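Local coordinates for protein flavodoxin (Fusobacterium nucleatum, PDB 6OHK) that binds flavin mononucleotide and transfers electrons, probably as a low-potential donor to a number of redox enzymes, at residues 9-14 with 34-39. The protein carries 1 engineered substitution. Residues are numbered along the deposited sequence; the frame is centred on the assembly and turned at random.
Sequences IFYATL and FKTFNV. With FMN (flavin mononucleotide), chain B.
Ile9, Phe10 and Tyr11 run parallel to Thr36, Phe37 and Asn38, the axes of strands 9-11 and 34-38 approaching to 4.7 Å with 16° between their directions. Ile9 N gives Lys35 O a 2.8 Å bond, almost straight at the hydrogen; Lys35 also pairs with Ile7, one step earlier. Phe37 is then gripped from both its polar backbone atoms, its N donating to Ile9 O and its O accepting from Tyr11 N. Val39 N closes the ladder on Tyr11 O at 2.9 Å. On one face of the sheet Phe10 and Phe37 point the same way, their planes only 6° apart and their centroids 4.5 Å apart; the rings are slid so that Phe37 CD1 sits over the rim of the Phe10 face, 3.4 Å from Phe10 CZ. Val39 CG1 meets Phe10 CB, while its CG2 packs on Ala12 CB at 3.8 Å; helix 66-69 adds Trp68 beside Phe10, Ala12 and Val39. These are neighbouring strands of the beta-alpha-beta unit of the flavodoxin fold, and the linking helix 17-28 lies against the other face, where Val22 touches Tyr11 and Thr36. There Tyr11 CG stands between its backbone N and carbonyl carbon (chi1 75°), which swings the ring across strand 34-38, so that Asn38 CA makes a CH-pi contact over one face and Thr36 CG2 sits at the edge. Asn38 ND2 reaches Tyr11 OH in a weak bond, 3.4 Å long and bent, whereas Asn38 OD1 accepts from Lys40 N and from a water that in turn accepts from Thr13 N. Thr36 OG1 is hydrogen-bonded to Glu26 OE2 of helix 17-28. Past the strand end, the chain enters the phosphate-binding loop, in which Thr13 OG1 donates to FMN O1P at 2.7 Å and Leu14 N to FMN O2P.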
ATOM      1  N   ILE A   9      -7.104  -5.984  -3.692  1.00  8.59           N
ATOM      2  CA  ILE A   9      -6.842  -4.617  -3.256  1.00  7.77           C
ATOM      3  C   ILE A   9      -7.578  -4.392  -1.950  1.00  8.03           C
ATOM      4  O   ILE A   9      -8.809  -4.541  -1.898  1.00  9.29           O
ATOM      5  CB  ILE A   9      -7.316  -3.614  -4.314  1.00  8.60           C
ATOM      6  CG1 ILE A   9      -6.714  -3.931  -5.682  1.00 10.14           C
ATOM      7  CG2 ILE A   9      -7.008  -2.196  -3.860  1.00 10.15           C
ATOM      8  CD1 ILE A   9      -7.308  -3.095  -6.797  1.00 12.92           C
ATOM      9  N   PHE A  10      -6.853  -4.053  -0.903  1.00  7.54           N
ATOM     10  CA  PHE A  10      -7.413  -3.873   0.435  1.00  7.36           C
ATOM     11  C   PHE A  10      -7.069  -2.475   0.918  1.00  7.55           C
ATOM     12  O   PHE A  10      -5.904  -2.088   0.858  1.00  7.86           O
ATOM     13  CB  PHE A  10      -6.813  -4.895   1.383  1.00  7.91           C
ATOM     14  CG  PHE A  10      -7.263  -6.310   1.072  1.00  8.24           C
ATOM     15  CD1 PHE A  10      -6.669  -7.063   0.049  1.00  8.11           C
ATOM     16  CD2 PHE A  10      -8.320  -6.871   1.760  1.00  8.65           C
ATOM     17  CE1 PHE A  10      -7.142  -8.308  -0.262  1.00  9.14           C
ATOM     18  CE2 PHE A  10      -8.789  -8.136   1.447  1.00  9.10           C
ATOM     19  CZ  PHE A  10      -8.203  -8.836   0.446  1.00  9.67           C
ATOM     20  N   TYR A  11      -8.073  -1.712   1.346  1.00  7.53           N
ATOM     21  CA  TYR A  11      -7.847  -0.327   1.747  1.00  7.49           C
ATOM     22  C   TYR A  11      -8.654  -0.002   2.989  1.00  7.77           C
ATOM     23  O   TYR A  11      -9.591  -0.712   3.350  1.00  8.77           O
ATOM     24  CB  TYR A  11      -8.178   0.652   0.604  1.00  8.61           C
ATOM     25  CG  TYR A  11      -9.643   0.824   0.397  1.00  9.68           C
ATOM     26  CD1 TYR A  11     -10.374  -0.084  -0.350  1.00 10.93           C
ATOM     27  CD2 TYR A  11     -10.328   1.895   0.980  1.00 10.74           C
ATOM     28  CE1 TYR A  11     -11.744   0.056  -0.504  1.00 12.95           C
ATOM     29  CE2 TYR A  11     -11.705   2.030   0.828  1.00 13.67           C
ATOM     30  CZ  TYR A  11     -12.394   1.104   0.084  1.00 12.79           C
ATOM     31  OH  TYR A  11     -13.795   1.301  -0.025  1.00 16.20           O
ATOM     32  N   ALA A  12      -8.333   1.148   3.580  1.00  8.19           N
ATOM     33  CA  ALA A  12      -9.154   1.778   4.593  1.00  8.73           C
ATOM     34  C   ALA A  12      -9.165   3.262   4.311  1.00  8.43           C
ATOM     35  O   ALA A  12      -8.267   3.782   3.664  1.00  9.14           O
ATOM     36  CB  ALA A  12      -8.591   1.521   5.988  1.00 11.51           C
ATOM     37  N   THR A  13     -10.163   3.954   4.853  1.00  9.18           N
ATOM     38  CA  THR A  13     -10.259   5.410   4.680  1.00  9.92           C
ATOM     39  C   THR A  13     -10.991   6.021   5.854  1.00  9.17           C
ATOM     40  O   THR A  13     -11.922   5.409   6.378  1.00 10.09           O
ATOM     41  CB  THR A  13     -10.968   5.771   3.367  1.00  9.43           C
ATOM     42  OG1 THR A  13     -10.887   7.179   3.133  1.00  9.81           O
ATOM     43  CG2 THR A  13     -12.432   5.383   3.388  1.00 12.51           C
ATOM     44  N   LEU A  14     -10.561   7.212   6.291  1.00  8.62           N
ATOM     45  CA  LEU A  14     -11.371   7.990   7.230  1.00  9.29           C
ATOM     46  C   LEU A  14     -12.209   9.029   6.503  1.00 10.34           C
ATOM     47  O   LEU A  14     -13.438   9.053   6.661  1.00 12.65           O
ATOM     48  CB  LEU A  14     -10.495   8.660   8.278  1.00 10.57           C
ATOM     49  CG  LEU A  14     -11.264   9.484   9.316  1.00 11.86           C
ATOM     50  CD1 LEU A  14     -12.160   8.622  10.193  1.00 13.61           C
ATOM     51  CD2 LEU A  14     -10.285  10.313  10.148  1.00 14.46           C
ATOM     52  N   PHE A  34      -9.135  -7.978 -10.666  1.00 10.21           N
ATOM     53  CA  PHE A  34      -8.910  -7.509  -9.304  1.00  9.59           C
ATOM     54  C   PHE A  34     -10.203  -7.626  -8.524  1.00 11.06           C
ATOM     55  O   PHE A  34     -11.300  -7.695  -9.089  1.00 11.76           O
ATOM     56  CB  PHE A  34      -8.343  -6.081  -9.250  1.00 10.80           C
ATOM     57  CG  PHE A  34      -9.282  -5.049  -9.781  1.00 11.13           C
ATOM     58  CD1 PHE A  34     -10.296  -4.543  -8.984  1.00 12.40           C
ATOM     59  CD2 PHE A  34      -9.181  -4.610 -11.086  1.00 12.92           C
ATOM     60  CE1 PHE A  34     -11.193  -3.633  -9.486  1.00 14.86           C
ATOM     61  CE2 PHE A  34     -10.077  -3.689 -11.562  1.00 15.89           C
ATOM     62  CZ  PHE A  34     -11.078  -3.223 -10.763  1.00 14.40           C
ATOM     63  N   LYS A  35     -10.072  -7.626  -7.200  1.00 10.41           N
ATOM     64  CA  LYS A  35     -11.203  -7.578  -6.280  1.00 10.58           C
ATOM     65  C   LYS A  35     -10.813  -6.630  -5.161  1.00 10.36           C
ATOM     66  O   LYS A  35      -9.674  -6.713  -4.665  1.00 10.97           O
ATOM     67  CB  LYS A  35     -11.477  -8.947  -5.679  1.00 12.32           C
ATOM     68  CG  LYS A  35     -12.114  -9.983  -6.559  1.00 16.54           C
ATOM     69  CD  LYS A  35     -13.157 -10.753  -5.690  1.00 39.08           C
ATOM     70  CE  LYS A  35     -14.358  -9.868  -5.260  1.00 41.70           C
ATOM     71  NZ  LYS A  35     -15.011 -10.246  -3.934  1.00 27.09           N
ATOM     72  N   THR A  36     -11.712  -5.749  -4.758  1.00  9.50           N
ATOM     73  CA  THR A  36     -11.402  -4.675  -3.821  1.00  9.94           C
ATOM     74  C   THR A  36     -12.201  -4.835  -2.550  1.00  9.27           C
ATOM     75  O   THR A  36     -13.401  -5.168  -2.598  1.00 11.16           O
ATOM     76  CB  THR A  36     -11.685  -3.328  -4.470  1.00 10.08           C
ATOM     77  OG1 THR A  36     -10.868  -3.260  -5.652  1.00 13.78           O
ATOM     78  CG2 THR A  36     -11.381  -2.169  -3.555  1.00 12.35           C
ATOM     79  N   PHE A  37     -11.569  -4.556  -1.421  1.00  8.69           N
ATOM     80  CA  PHE A  37     -12.131  -4.763  -0.101  1.00  8.53           C
ATOM     81  C   PHE A  37     -11.760  -3.609   0.801  1.00  8.26           C
ATOM     82  O   PHE A  37     -10.622  -3.119   0.754  1.00  8.87           O
ATOM     83  CB  PHE A  37     -11.527  -6.019   0.544  1.00  9.22           C
ATOM     84  CG  PHE A  37     -11.705  -7.275  -0.256  1.00  8.88           C
ATOM     85  CD1 PHE A  37     -10.814  -7.589  -1.262  1.00  9.67           C
ATOM     86  CD2 PHE A  37     -12.752  -8.144  -0.004  1.00  9.51           C
ATOM     87  CE1 PHE A  37     -10.948  -8.741  -2.023  1.00 10.30           C
ATOM     88  CE2 PHE A  37     -12.878  -9.300  -0.732  1.00 11.77           C
ATOM     89  CZ  PHE A  37     -11.963  -9.611  -1.745  1.00 11.53           C
ATOM     90  N   ASN A  38     -12.708  -3.163   1.617  1.00  8.82           N
ATOM     91  CA  ASN A  38     -12.479  -2.180   2.663  1.00  8.75           C
ATOM     92  C   ASN A  38     -12.283  -2.932   3.959  1.00  9.00           C
ATOM     93  O   ASN A  38     -13.184  -3.661   4.392  1.00 10.12           O
ATOM     94  CB  ASN A  38     -13.683  -1.238   2.745  1.00 10.32           C
ATOM     95  CG  ASN A  38     -13.486  -0.092   3.712  1.00 10.23           C
ATOM     96  OD1 ASN A  38     -12.848  -0.198   4.728  1.00 10.69           O
ATOM     97  ND2 ASN A  38     -14.111   1.044   3.381  1.00 14.42           N
ATOM     98  N   VAL A  39     -11.125  -2.775   4.582  1.00  8.97           N
ATOM     99  CA  VAL A  39     -10.779  -3.569   5.759  1.00  9.37           C
ATOM    100  C   VAL A  39     -11.572  -3.193   7.005  1.00  9.44           C
ATOM    101  O   VAL A  39     -11.449  -3.875   8.030  1.00 10.55           O
ATOM    102  CB  VAL A  39      -9.262  -3.616   6.015  1.00 10.04           C
ATOM    103  CG1 VAL A  39      -8.572  -4.239   4.817  1.00 10.67           C
ATOM    104  CG2 VAL A  39      -8.695  -2.267   6.366  1.00 11.88           C
TER
HETATM  105  N1  FMN B 201      -0.160  11.918   7.282  1.00  9.33           N
HETATM  106  C2  FMN B 201       1.118  11.363   7.448  1.00 10.02           C
HETATM  107  O2  FMN B 201       1.851  11.214   6.528  1.00 10.44           O
HETATM  108  N3  FMN B 201       1.524  11.014   8.783  1.00 10.07           N
HETATM  109  C4  FMN B 201       0.764  11.179   9.909  1.00 10.98           C
HETATM  110  O4  FMN B 201       1.222  10.832  10.978  1.00 11.46           O
HETATM  111  C4A FMN B 201      -0.517  11.762   9.716  1.00  9.96           C
HETATM  112  N5  FMN B 201      -1.334  11.967  10.826  1.00 12.37           N
HETATM  113  C5A FMN B 201      -2.574  12.616  10.568  1.00 11.08           C
HETATM  114  C6  FMN B 201      -3.376  12.966  11.670  1.00 12.84           C
HETATM  115  C7  FMN B 201      -4.596  13.579  11.466  1.00 13.43           C
HETATM  116  C7M FMN B 201      -5.405  13.832  12.748  1.00 19.64           C
HETATM  117  C8  FMN B 201      -4.989  13.946  10.187  1.00 12.81           C
HETATM  118  C8M FMN B 201      -6.352  14.582  10.008  1.00 15.14           C
HETATM  119  C9  FMN B 201      -4.193  13.606   9.096  1.00 11.64           C
HETATM  120  C9A FMN B 201      -2.990  12.976   9.293  1.00  9.60           C
HETATM  121  N10 FMN B 201      -2.172  12.630   8.143  1.00  9.23           N
HETATM  122  C10 FMN B 201      -0.933  12.084   8.399  1.00  9.38           C
HETATM  123  C1' FMN B 201      -2.600  12.966   6.786  1.00  9.92           C
HETATM  124  C2' FMN B 201      -3.644  11.940   6.251  1.00  8.73           C
HETATM  125  O2' FMN B 201      -3.135  10.618   6.229  1.00  9.39           O
HETATM  126  C3' FMN B 201      -4.010  12.320   4.805  1.00  8.80           C
HETATM  127  O3' FMN B 201      -4.728  13.536   4.862  1.00 10.43           O
HETATM  128  C4' FMN B 201      -4.796  11.283   4.005  1.00  9.44           C
HETATM  129  O4' FMN B 201      -4.905  11.748   2.664  1.00 10.72           O
HETATM  130  C5' FMN B 201      -6.187  11.021   4.568  1.00  8.72           C
HETATM  131  O5' FMN B 201      -6.736   9.921   3.860  1.00  9.05           O
HETATM  132  P   FMN B 201      -8.289   9.540   4.033  1.00  8.55           P
HETATM  133  O1P FMN B 201      -8.457   8.356   3.107  1.00  8.39           O
HETATM  134  O2P FMN B 201      -8.598   9.211   5.453  1.00  9.13           O
HETATM  135  O3P FMN B 201      -9.102  10.755   3.568  1.00  9.31           O
HETATM  136  O   HOH W   1     -12.140   2.210   6.020  1.00 14.74           O